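Local structure of Plm1 (Streptomyces sp. HK803, 4HXY) at residues N27-G32 with D58-G63; A49-S54 with A78-G83; C87-A92 with L128-E133; G157-A162 with P426-G431. The protein serves as the ketoreductase of the first phoslactomycin polyketide synthase module and probably reduces the beta-keto group of the growing chain with NADPH. All coordinates share one frame; numbering follows the deposited sequence.

Contact 1: residues N27-G32 with D58-G63; sequences NWLLLG and DGVLVG
Strand 28-32 pairs in parallel with strand 59-63, and the ladder is built from Leu29 and Leu31, which use both their N-H and C=O groups towards the partner. Leu29 N donates to Gly59 O, Leu61 N to Leu29 O (2.9 Å), Leu31 N to Leu61 O, and Gly63 N to Leu31 O. Just ahead of it, Asn27 and Asp58 hold each other twice: Asp58 N reaches Asn27 O at 2.8 Å, and Asn27 N reaches Asp58 OD2 at 2.7 Å, on the anti side of the carboxylate. Aspartate suits this place, since its short side chain brings OD2 to Asn27 N while its own N-H meets Asn27 O.

Trp28 lays its indole flat across the neighbouring strand. With CG beside its own backbone N (chi1 -78°), the six-membered ring lies over Gly59, whose CA is 3.4 Å from the ring centroid and 8° off the normal, a CH-pi contact. Glycine suits the place, because a CB would run into the ring. The two strands belong to the Rossmann-like half that serves as the structural subdomain of modular ketoreductases. NE1 of Trp28 bonds to the carbonyl of Pro25, fixing the ring's rotation; putting an alanine here would probably uncover Gly59 and cost that carbonyl its indole mate. On the same face, Leu30 CD1 rests on Leu61 CB at 4.0 Å.

Branched aliphatics fill the other face. Leu29 CD2 lies alongside Val60 CG2 at 4.0 Å, and Leu31 CD1 meets Val60 CG1 at 3.7 Å, beneath Ala73 and Val77 of helix 67-77.

Contact 2: residues A49-S54 with A78-G83; sequences ASWDRS and AGHPTG
Arg53 NH1 is gripped by two backbone carbonyls, Trp51 O at 3.1 Å and that of Ala48, while NH2 forms a salt bridge with Glu76 of helix 67-77. So anchored, the chain folds back with its CD over one face of the Trp51 indole, and its aliphatic part is presented to His80. Arg53 CG sits over the middle of the imidazole, 3.5 Å from the centroid of the His80 ring and 12° off its normal, a CH-pi contact. Arginine suits the place because it joins a greasy stem to a charged end that can reach several acceptors.

Trp51 meets His80 with its far corner: CH2 is 3.6 Å from His80 CB, and the two rings stand at 80° to each other in an oblique pairing. CG anti to the backbone N (chi1 178°) carries the indole inward from the loop, and NE1 is spent on the carbonyl of Thr55. Thr82 adds its methyl, CG2 lying 4.0 Å from Trp51 CZ2, while its hydroxyl OG1 donates to Gly83 O and bonds to Arg124. A water within hydrogen-bonding distance of Arg53 O and Pro81 O (2.7 Å from the latter) lies between the loops, though it has more acceptors in reach than protons to give. Within 49-54, Asp52 OD2 accepts from Ser54 N at 2.9 Å, an Asx turn in the connection leading to strand 59-63, one of the loops at the N-terminal ends of the parallel strands in this Rossmann-like subdomain.

Contact 3: residues C87-A92 with L128-E133; sequences CVTSRA and LVDLPE
Thr89 supplies most of the backbone pairing between strands 87-90 and 128-131, whose axes differ in direction by 30°. Its N donates to Val129 O at 3.0 Å and its O accepts Leu131 N at 2.8 Å, while Val129 N bonds to Cys87 O.

The polar side-chain bonds gather on Asp130, a buried carboxylate well supplied with donors. CG stands anti to the backbone N (chi1 -171°), which swings the group across to Thr89 and Ala92. OD1 takes the Thr89 hydroxyl on its anti lone pair, with Thr89 OG1 to Asp130 OD1 at 2.8 Å, and also receives Ala92 N from above the carboxylate plane, at 2.9 Å from that OD1. OD2 forms a salt bridge with Arg164, which would probably stabilise the charged form, and accepts from a water at 2.7 Å. The same water accepts from Arg91 N and donates to Leu131 O, tying Arg91 to Leu131 across the contact. Threonine suits its place because the hydroxyl also takes the indole N-H of Trp111.

The apolar contacts fall on two faces. Cys87 CB touches Leu128 CD2 at 4.0 Å on the face covered by Val110 and Trp111 of helix 105-120; Val88 CG1 meets Leu131 CD1 at 4.1 Å on the face where Leu143 of helix 137-148 packs. Parallel strands between two helical layers, linked through helix 105-120, form a beta-alpha-beta unit of the Rossmann-like kind.

Contact 4: residues G157-A162 with P426-G431; sequences GEDQLA and PSPLFG
Gly157 and Glu158 bring a loop up to Pro428, with the CA atoms of Glu158 and Pro428 6.5 Å apart, the first segment running on into strand 160-164, while Pro428 opens the 3-10 segment 428-431. The contact is a surface seam between the Rossmann-like structural half and the tail following helix 414-421 of the cofactor-binding half.

Pro428 sets CG against two oxygens: 3.7 Å from Gly157 O and 3.6 Å from Glu158 OE1. The glutamate slides past the ring in the opposite direction, for its chain is bent at chi2 (-66°) and so turns the carboxylate back to the proline. Its OE2 forms a salt bridge with Arg172 of strand 167-175, whose side chain Pro428 also touches. Were Glu158 replaced by a leucine, Arg172 would probably be left without its carboxylate mate. Gln160 bonds through OE1 to Arg171 and only loosely approaches Leu429.

Asp159 carries most of the water bridging, since each carboxylate oxygen can accept. Its OD1 accepts from a water at 2.7 Å that is also weakly bonded to Leu429 N, and OD2 forms a salt bridge with Arg425. A second water donates to Asp159 OD2 and Pro426 O, each 2.6 Å away.

From the N terminus, contact 1 closes a loop of 25 residues between its strands, and residues 49-54 of contact 2 lie within that loop. Because residues 78-83 come after strand 59-63, contacts 1 and 2 cross in the chain; they touch where Val60 packs on Thr82 and Leu29 on Trp51. Contact 3 follows in series, closing around helix 105-120, and its strand 85-90 sits beside strand 59-63. Contact 4 begins after it, on strand 160-164, next to strand 125-131. It closes the longest loop, 263 residues, which holds the NADPH pocket, and so ties the tail behind the cofactor-binding half to the structural half to which contacts 1 to 3 belong.

Contact 1: residues N27-G32 with D58-G63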
loop_
_atom_site.group_PDB
_atom_site.type_symbol
_atom_site.label_atom_id
_atom_site.label_comp_id
_atom_site.label_asym_id
_atom_site.label_seq_id
_atom_site.Cartn_x
_atom_site.Cartn_y
_atom_site.Cartn_z
ATOM N N ASN A 27 -10.387 30.564 9.960
ATOM C CA ASN A 27 -10.084 30.909 8.591
ATOM C C ASN A 27 -9.388 29.704 7.952
ATOM O O ASN A 27 -8.186 29.535 8.116
ATOM C CB ASN A 27 -9.160 32.124 8.606
ATOM C CG ASN A 27 -8.850 32.669 7.229
ATOM O OD1 ASN A 27 -9.555 32.410 6.245
ATOM N ND2 ASN A 27 -7.776 33.455 7.153
ATOM N N TRP A 28 -10.149 28.869 7.243
ATOM C CA TRP A 28 -9.611 27.626 6.694
ATOM C C TRP A 28 -9.349 27.720 5.211
ATOM O O TRP A 28 -10.064 28.409 4.489
ATOM C CB TRP A 28 -10.518 26.418 7.019
ATOM C CG TRP A 28 -10.351 25.949 8.422
ATOM C CD1 TRP A 28 -10.675 26.636 9.563
ATOM C CD2 TRP A 28 -9.825 24.689 8.849
ATOM N NE1 TRP A 28 -10.369 25.884 10.673
ATOM C CE2 TRP A 28 -9.839 24.686 10.261
ATOM C CE3 TRP A 28 -9.344 23.554 8.172
ATOM C CZ2 TRP A 28 -9.405 23.594 11.004
ATOM C CZ3 TRP A 28 -8.900 22.492 8.909
ATOM C CH2 TRP A 28 -8.930 22.517 10.314
ATOM N N LEU A 29 -8.335 26.988 4.769
ATOM C CA LEU A 29 -7.974 26.891 3.368
ATOM C C LEU A 29 -8.445 25.522 2.858
ATOM O O LEU A 29 -8.138 24.512 3.445
ATOM C CB LEU A 29 -6.464 27.004 3.208
ATOM C CG LEU A 29 -5.891 26.665 1.836
ATOM C CD1 LEU A 29 -6.327 27.695 0.817
ATOM C CD2 LEU A 29 -4.401 26.596 1.927
ATOM N N LEU A 30 -9.209 25.519 1.777
ATOM C CA LEU A 30 -9.747 24.284 1.249
ATOM C C LEU A 30 -9.057 24.005 -0.069
ATOM O O LEU A 30 -9.057 24.845 -0.943
ATOM C CB LEU A 30 -11.262 24.413 1.058
ATOM C CG LEU A 30 -12.163 24.112 2.250
ATOM C CD1 LEU A 30 -11.549 24.405 3.586
ATOM C CD2 LEU A 30 -13.527 24.710 2.098
ATOM N N LEU A 31 -8.477 22.812 -0.182
ATOM C CA LEU A 31 -7.731 22.416 -1.365
ATOM C C LEU A 31 -8.243 21.110 -1.957
ATOM O O LEU A 31 -8.909 20.356 -1.298
ATOM C CB LEU A 31 -6.242 22.256 -1.051
ATOM C CG LEU A 31 -5.579 23.497 -0.473
ATOM C CD1 LEU A 31 -4.181 23.186 -0.042
ATOM C CD2 LEU A 31 -5.589 24.590 -1.507
ATOM N N GLY A 32 -7.932 20.901 -3.231
ATOM C CA GLY A 32 -8.370 19.698 -3.925
ATOM C C GLY A 32 -9.846 19.822 -4.215
ATOM O O GLY A 32 -10.308 20.869 -4.687
ATOM N N ASP A 58 -5.977 28.996 9.718
ATOM C CA ASP A 58 -6.079 28.271 10.986
ATOM C C ASP A 58 -6.001 26.762 10.763
ATOM O O ASP A 58 -5.668 26.007 11.671
ATOM C CB ASP A 58 -7.384 28.644 11.700
ATOM C CG ASP A 58 -7.423 30.131 12.096
ATOM O OD1 ASP A 58 -6.388 30.593 12.607
ATOM O OD2 ASP A 58 -8.444 30.820 11.872
ATOM N N GLY A 59 -6.324 26.336 9.539
ATOM C CA GLY A 59 -6.240 24.934 9.156
ATOM C C GLY A 59 -6.339 24.774 7.645
ATOM O O GLY A 59 -6.713 25.705 6.944
ATOM N N VAL A 60 -5.995 23.582 7.151
ATOM C CA VAL A 60 -6.094 23.249 5.731
ATOM C C VAL A 60 -6.888 21.957 5.601
ATOM O O VAL A 60 -6.615 20.987 6.312
ATOM C CB VAL A 60 -4.705 23.093 5.068
ATOM C CG1 VAL A 60 -4.842 22.774 3.583
ATOM C CG2 VAL A 60 -3.859 24.393 5.273
ATOM N N LEU A 61 -7.917 21.957 4.753
ATOM C CA LEU A 61 -8.667 20.750 4.501
ATOM C C LEU A 61 -8.503 20.394 3.034
ATOM O O LEU A 61 -8.775 21.211 2.160
ATOM C CB LEU A 61 -10.147 20.897 4.868
ATOM C CG LEU A 61 -10.968 19.622 4.647
ATOM C CD1 LEU A 61 -10.478 18.491 5.575
ATOM C CD2 LEU A 61 -12.468 19.885 4.837
ATOM N N VAL A 62 -7.973 19.195 2.796
ATOM C CA VAL A 62 -7.695 18.706 1.463
ATOM C C VAL A 62 -8.622 17.564 1.128
ATOM O O VAL A 62 -8.670 16.564 1.829
ATOM C CB VAL A 62 -6.262 18.156 1.348
ATOM C CG1 VAL A 62 -5.980 17.710 -0.081
ATOM C CG2 VAL A 62 -5.220 19.187 1.818
ATOM N N GLY A 63 -9.334 17.690 0.018
ATOM C CA GLY A 63 -10.182 16.627 -0.464
ATOM C C GLY A 63 -9.474 15.920 -1.599
ATOM O O GLY A 63 -9.238 16.544 -2.641
#

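Contact 2: residues A49-S54 with A78-G83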
loop_
_atom_site.group_PDB
_atom_site.type_symbol
_atom_site.label_atom_id
_atom_site.label_comp_id
_atom_site.label_asym_id
_atom_site.label_seq_id
_atom_site.Cartn_x
_atom_site.Cartn_y
_atom_site.Cartn_z
ATOM N N ALA A 49 -6.869 29.808 -5.087
ATOM C CA ALA A 49 -6.928 31.047 -5.883
ATOM C C ALA A 49 -7.082 32.298 -5.022
ATOM O O ALA A 49 -6.454 33.318 -5.307
ATOM C CB ALA A 49 -8.045 30.963 -6.907
ATOM N N SER A 50 -7.889 32.220 -3.968
ATOM C CA SER A 50 -8.211 33.396 -3.134
ATOM C C SER A 50 -7.248 33.658 -1.969
ATOM O O SER A 50 -7.201 34.765 -1.434
ATOM C CB SER A 50 -9.633 33.278 -2.592
ATOM O OG SER A 50 -9.734 32.284 -1.580
ATOM N N TRP A 51 -6.496 32.637 -1.565
ATOM C CA TRP A 51 -5.587 32.746 -0.426
ATOM C C TRP A 51 -4.494 33.785 -0.687
ATOM O O TRP A 51 -3.769 33.697 -1.675
ATOM C CB TRP A 51 -4.962 31.374 -0.149
ATOM C CG TRP A 51 -3.967 31.300 0.960
ATOM C CD1 TRP A 51 -3.922 32.058 2.102
ATOM C CD2 TRP A 51 -2.906 30.351 1.067
ATOM N NE1 TRP A 51 -2.866 31.659 2.888
ATOM C CE2 TRP A 51 -2.237 30.602 2.282
ATOM C CE3 TRP A 51 -2.454 29.310 0.251
ATOM C CZ2 TRP A 51 -1.133 29.860 2.692
ATOM C CZ3 TRP A 51 -1.359 28.569 0.662
ATOM C CH2 TRP A 51 -0.703 28.855 1.864
ATOM N N ASP A 52 -4.404 34.769 0.199
ATOM C CA ASP A 52 -3.241 35.650 0.265
ATOM C C ASP A 52 -2.190 34.912 1.096
ATOM O O ASP A 52 -2.346 34.774 2.316
ATOM C CB ASP A 52 -3.612 36.982 0.927
ATOM C CG ASP A 52 -2.440 37.956 0.991
ATOM O OD1 ASP A 52 -2.680 39.179 0.839
ATOM O OD2 ASP A 52 -1.286 37.509 1.189
ATOM N N ARG A 53 -1.123 34.462 0.440
ATOM C CA ARG A 53 -0.109 33.607 1.068
ATOM C C ARG A 53 0.606 34.218 2.279
ATOM O O ARG A 53 1.323 33.507 3.000
ATOM C CB ARG A 53 0.926 33.138 0.034
ATOM C CG ARG A 53 0.620 31.771 -0.593
ATOM C CD ARG A 53 -0.550 31.827 -1.541
ATOM N NE ARG A 53 -0.716 30.575 -2.280
ATOM C CZ ARG A 53 -1.753 30.292 -3.063
ATOM N NH1 ARG A 53 -2.741 31.173 -3.236
ATOM N NH2 ARG A 53 -1.808 29.120 -3.680
ATOM N N SER A 54 0.419 35.515 2.508
ATOM C CA SER A 54 0.955 36.161 3.708
ATOM C C SER A 54 0.123 35.857 4.963
ATOM O O SER A 54 0.643 35.905 6.070
ATOM C CB SER A 54 1.116 37.672 3.492
ATOM O OG SER A 54 -0.128 38.326 3.339
ATOM N N ALA A 78 3.532 24.382 0.813
ATOM C CA ALA A 78 4.934 24.323 1.149
ATOM C C ALA A 78 5.501 25.712 1.249
ATOM O O ALA A 78 5.275 26.545 0.387
ATOM C CB ALA A 78 5.668 23.558 0.078
ATOM N N GLY A 79 6.271 25.952 2.284
ATOM C CA GLY A 79 6.927 27.229 2.417
ATOM C C GLY A 79 6.043 28.345 2.913
ATOM O O GLY A 79 6.477 29.484 2.977
ATOM N N HIS A 80 4.811 28.020 3.274
ATOM C CA HIS A 80 3.897 29.004 3.824
ATOM C C HIS A 80 3.378 28.523 5.154
ATOM O O HIS A 80 3.061 27.358 5.291
ATOM C CB HIS A 80 2.729 29.252 2.884
ATOM C CG HIS A 80 3.140 29.673 1.514
ATOM N ND1 HIS A 80 3.806 30.852 1.269
ATOM C CD2 HIS A 80 2.974 29.078 0.314
ATOM C CE1 HIS A 80 4.040 30.960 -0.023
ATOM N NE2 HIS A 80 3.542 29.899 -0.626
ATOM N N PRO A 81 3.300 29.401 6.147
ATOM C CA PRO A 81 2.733 28.979 7.414
ATOM C C PRO A 81 1.240 28.691 7.307
ATOM O O PRO A 81 0.494 29.475 6.728
ATOM C CB PRO A 81 2.990 30.183 8.346
ATOM C CG PRO A 81 4.045 30.934 7.721
ATOM C CD PRO A 81 3.924 30.732 6.244
ATOM N N THR A 82 0.826 27.539 7.832
ATOM C CA THR A 82 -0.580 27.229 7.986
ATOM C C THR A 82 -0.765 26.420 9.251
ATOM O O THR A 82 0.177 25.852 9.791
ATOM C CB THR A 82 -1.136 26.363 6.824
ATOM O OG1 THR A 82 -0.600 25.042 6.925
ATOM C CG2 THR A 82 -0.784 26.961 5.453
ATOM N N GLY A 83 -2.003 26.333 9.695
ATOM C CA GLY A 83 -2.347 25.385 10.725
ATOM C C GLY A 83 -2.304 23.960 10.200
ATOM O O GLY A 83 -1.832 23.712 9.077
HETATM O O HOH W 1 0.990 31.826 5.497
#

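Contact 3: residues C87-A92 with L128-E133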
loop_
_atom_site.group_PDB
_atom_site.type_symbol
_atom_site.label_atom_id
_atom_site.label_comp_id
_atom_site.label_asym_id
_atom_site.label_seq_id
_atom_site.Cartn_x
_atom_site.Cartn_y
_atom_site.Cartn_z
ATOM N N CYS A 87 -6.605 15.770 5.546
ATOM C CA CYS A 87 -6.997 15.243 4.244
ATOM C C CYS A 87 -8.186 14.308 4.401
ATOM O O CYS A 87 -8.107 13.334 5.165
ATOM C CB CYS A 87 -5.819 14.518 3.599
ATOM S SG CYS A 87 -6.208 13.848 1.962
ATOM N N VAL A 88 -9.277 14.599 3.688
ATOM C CA VAL A 88 -10.460 13.721 3.701
ATOM C C VAL A 88 -10.582 12.917 2.402
ATOM O O VAL A 88 -10.337 13.423 1.312
ATOM C CB VAL A 88 -11.786 14.469 3.958
ATOM C CG1 VAL A 88 -11.847 14.943 5.389
ATOM C CG2 VAL A 88 -11.976 15.638 2.969
ATOM N N THR A 89 -10.925 11.651 2.562
ATOM C CA THR A 89 -11.087 10.707 1.478
ATOM C C THR A 89 -12.431 10.006 1.669
ATOM O O THR A 89 -13.120 10.251 2.654
ATOM C CB THR A 89 -9.997 9.638 1.517
ATOM O OG1 THR A 89 -10.026 8.946 2.780
ATOM C CG2 THR A 89 -8.633 10.285 1.342
ATOM N N SER A 90 -12.802 9.187 0.694
ATOM C CA SER A 90 -13.909 8.237 0.812
ATOM C C SER A 90 -13.524 6.922 0.121
ATOM O O SER A 90 -12.789 6.915 -0.879
ATOM C CB SER A 90 -15.199 8.823 0.207
ATOM O OG SER A 90 -15.035 8.980 -1.180
ATOM N N ARG A 91 -13.964 5.809 0.710
ATOM C CA ARG A 91 -13.716 4.457 0.205
ATOM C C ARG A 91 -12.222 4.075 0.257
ATOM O O ARG A 91 -11.818 3.157 -0.418
ATOM C CB ARG A 91 -14.264 4.278 -1.234
ATOM C CG ARG A 91 -15.788 4.496 -1.397
ATOM C CD ARG A 91 -16.202 4.594 -2.876
ATOM N NE ARG A 91 -15.862 3.392 -3.628
ATOM C CZ ARG A 91 -15.554 3.338 -4.926
ATOM N NH1 ARG A 91 -15.519 4.433 -5.679
ATOM N NH2 ARG A 91 -15.258 2.161 -5.475
ATOM N N ALA A 92 -11.434 4.754 1.097
ATOM C CA ALA A 92 -9.975 4.588 1.086
ATOM C C ALA A 92 -9.502 3.452 2.011
ATOM O O ALA A 92 -8.421 2.898 1.807
ATOM C CB ALA A 92 -9.281 5.908 1.433
ATOM N N LEU A 128 -5.541 12.079 8.478
ATOM C CA LEU A 128 -6.405 11.503 7.443
ATOM C C LEU A 128 -7.748 11.150 8.056
ATOM O O LEU A 128 -7.798 10.585 9.153
ATOM C CB LEU A 128 -5.763 10.229 6.877
ATOM C CG LEU A 128 -4.505 10.457 6.045
ATOM C CD1 LEU A 128 -3.476 9.292 6.126
ATOM C CD2 LEU A 128 -4.932 10.715 4.597
ATOM N N VAL A 129 -8.832 11.498 7.356
ATOM C CA VAL A 129 -10.174 11.074 7.737
ATOM C C VAL A 129 -10.925 10.520 6.542
ATOM O O VAL A 129 -11.115 11.219 5.555
ATOM C CB VAL A 129 -10.999 12.195 8.358
ATOM C CG1 VAL A 129 -12.295 11.602 8.963
ATOM C CG2 VAL A 129 -10.197 12.953 9.432
ATOM N N ASP A 130 -11.365 9.269 6.651
ATOM C CA ASP A 130 -12.130 8.627 5.589
ATOM C C ASP A 130 -13.633 8.739 5.917
ATOM O O ASP A 130 -14.078 8.313 6.981
ATOM C CB ASP A 130 -11.719 7.178 5.388
ATOM C CG ASP A 130 -12.362 6.572 4.152
ATOM O OD1 ASP A 130 -11.939 6.910 3.006
ATOM O OD2 ASP A 130 -13.286 5.760 4.336
ATOM N N LEU A 131 -14.392 9.334 5.012
ATOM C CA LEU A 131 -15.800 9.610 5.244
ATOM C C LEU A 131 -16.642 8.752 4.308
ATOM O O LEU A 131 -16.169 8.298 3.280
ATOM C CB LEU A 131 -16.107 11.083 4.939
ATOM C CG LEU A 131 -15.294 12.122 5.708
ATOM C CD1 LEU A 131 -15.691 13.500 5.246
ATOM C CD2 LEU A 131 -15.474 11.984 7.205
ATOM N N PRO A 132 -17.901 8.526 4.675
ATOM C CA PRO A 132 -18.802 7.918 3.705
ATOM C C PRO A 132 -18.936 8.793 2.477
ATOM O O PRO A 132 -18.696 9.998 2.541
ATOM C CB PRO A 132 -20.143 7.893 4.440
ATOM C CG PRO A 132 -19.828 8.069 5.869
ATOM C CD PRO A 132 -18.590 8.898 5.915
ATOM N N GLU A 133 -19.311 8.167 1.365
ATOM C CA GLU A 133 -19.552 8.874 0.114
ATOM C C GLU A 133 -20.622 9.955 0.290
ATOM O O GLU A 133 -20.404 11.120 -0.054
ATOM C CB GLU A 133 -19.980 7.881 -0.968
ATOM C CG GLU A 133 -18.862 7.047 -1.573
ATOM C CD GLU A 133 -18.307 7.652 -2.858
ATOM O OE1 GLU A 133 -18.703 7.189 -3.954
ATOM O OE2 GLU A 133 -17.489 8.595 -2.776
HETATM O O HOH W 2 -15.629 5.784 2.978
#

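Contact 4: residues G157-A162 with P426-G431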
loop_
_atom_site.group_PDB
_atom_site.type_symbol
_atom_site.label_atom_id
_atom_site.label_comp_id
_atom_site.label_asym_id
_atom_site.label_seq_id
_atom_site.Cartn_x
_atom_site.Cartn_y
_atom_site.Cartn_z
ATOM N N GLY A 157 -5.083 13.320 19.691
ATOM C CA GLY A 157 -3.837 12.905 19.039
ATOM C C GLY A 157 -4.037 11.896 17.907
ATOM O O GLY A 157 -3.067 11.414 17.319
ATOM N N GLU A 158 -5.282 11.549 17.610
ATOM C CA GLU A 158 -5.532 10.571 16.558
ATOM C C GLU A 158 -5.340 11.255 15.205
ATOM O O GLU A 158 -5.733 12.417 15.044
ATOM C CB GLU A 158 -6.949 9.999 16.702
ATOM C CG GLU A 158 -7.207 9.261 18.038
ATOM C CD GLU A 158 -6.402 7.988 18.206
ATOM O OE1 GLU A 158 -5.863 7.456 17.205
ATOM O OE2 GLU A 158 -6.323 7.486 19.347
ATOM N N ASP A 159 -4.713 10.559 14.251
ATOM C CA ASP A 159 -4.457 11.132 12.924
ATOM C C ASP A 159 -4.776 10.187 11.756
ATOM O O ASP A 159 -4.512 10.527 10.604
ATOM C CB ASP A 159 -2.996 11.603 12.843
ATOM C CG ASP A 159 -1.982 10.451 13.000
ATOM O OD1 ASP A 159 -2.388 9.292 13.280
ATOM O OD2 ASP A 159 -0.774 10.730 12.817
ATOM N N GLN A 160 -5.325 9.013 12.063
ATOM C CA GLN A 160 -5.779 8.061 11.040
ATOM C C GLN A 160 -7.169 7.591 11.440
ATOM O O GLN A 160 -7.334 6.634 12.207
ATOM C CB GLN A 160 -4.795 6.905 10.870
ATOM C CG GLN A 160 -3.442 7.397 10.328
ATOM C CD GLN A 160 -2.433 6.303 10.079
ATOM O OE1 GLN A 160 -2.755 5.276 9.493
ATOM N NE2 GLN A 160 -1.180 6.555 10.448
ATOM N N LEU A 161 -8.164 8.269 10.894
ATOM C CA LEU A 161 -9.543 8.142 11.358
ATOM C C LEU A 161 -10.492 7.778 10.234
ATOM O O LEU A 161 -10.266 8.104 9.055
ATOM C CB LEU A 161 -9.995 9.469 11.986
ATOM C CG LEU A 161 -9.240 9.896 13.248
ATOM C CD1 LEU A 161 -9.503 11.343 13.537
ATOM C CD2 LEU A 161 -9.634 8.991 14.439
ATOM N N ALA A 162 -11.604 7.153 10.614
ATOM C CA ALA A 162 -12.677 6.869 9.696
ATOM C C ALA A 162 -14.003 7.143 10.380
ATOM O O ALA A 162 -14.174 6.871 11.570
ATOM C CB ALA A 162 -12.604 5.411 9.209
ATOM N N PRO A 426 4.556 11.511 17.483
ATOM C CA PRO A 426 3.935 10.389 18.154
ATOM C C PRO A 426 3.022 9.616 17.201
ATOM O O PRO A 426 2.549 10.186 16.223
ATOM C CB PRO A 426 3.109 11.037 19.269
ATOM C CG PRO A 426 3.486 12.436 19.291
ATOM C CD PRO A 426 4.056 12.798 18.002
ATOM N N SER A 427 2.840 8.328 17.481
ATOM C CA SER A 427 2.039 7.429 16.645
ATOM C C SER A 427 1.081 6.574 17.464
ATOM O O SER A 427 1.495 5.577 18.052
ATOM C CB SER A 427 2.928 6.473 15.866
ATOM O OG SER A 427 2.101 5.538 15.148
ATOM N N PRO A 428 -0.203 6.927 17.474
ATOM C CA PRO A 428 -1.139 6.045 18.174
ATOM C C PRO A 428 -1.374 4.709 17.453
ATOM O O PRO A 428 -1.987 3.813 18.021
ATOM C CB PRO A 428 -2.416 6.877 18.234
ATOM C CG PRO A 428 -2.316 7.822 17.116
ATOM C CD PRO A 428 -0.849 8.147 16.976
ATOM N N LEU A 429 -0.884 4.595 16.213
ATOM C CA LEU A 429 -1.020 3.366 15.428
ATOM C C LEU A 429 -0.468 2.140 16.152
ATOM O O LEU A 429 -1.028 1.047 16.013
ATOM C CB LEU A 429 -0.303 3.543 14.081
ATOM C CG LEU A 429 -0.423 2.396 13.081
ATOM C CD1 LEU A 429 -1.840 2.279 12.516
ATOM C CD2 LEU A 429 0.587 2.574 11.953
ATOM N N PHE A 430 0.616 2.315 16.915
ATOM C CA PHE A 430 1.319 1.204 17.528
ATOM C C PHE A 430 1.075 1.080 19.028
ATOM O O PHE A 430 1.880 0.482 19.743
ATOM C CB PHE A 430 2.809 1.365 17.282
ATOM C CG PHE A 430 3.198 1.281 15.854
ATOM C CD1 PHE A 430 3.054 0.085 15.173
ATOM C CD2 PHE A 430 3.718 2.377 15.177
ATOM C CE1 PHE A 430 3.423 -0.025 13.851
ATOM C CE2 PHE A 430 4.087 2.259 13.845
ATOM C CZ PHE A 430 3.935 1.062 13.194
ATOM N N GLY A 431 -0.057 1.597 19.501
ATOM C CA GLY A 431 -0.394 1.499 20.930
ATOM C C GLY A 431 -0.218 0.130 21.578
ATOM O O GLY A 431 0.199 0.027 22.735
HETATM O O HOH W 3 0.025 12.094 16.169
HETATM O O HOH W 4 -1.032 6.957 13.782
HETATM O O HOH W 5 1.486 9.903 13.814
#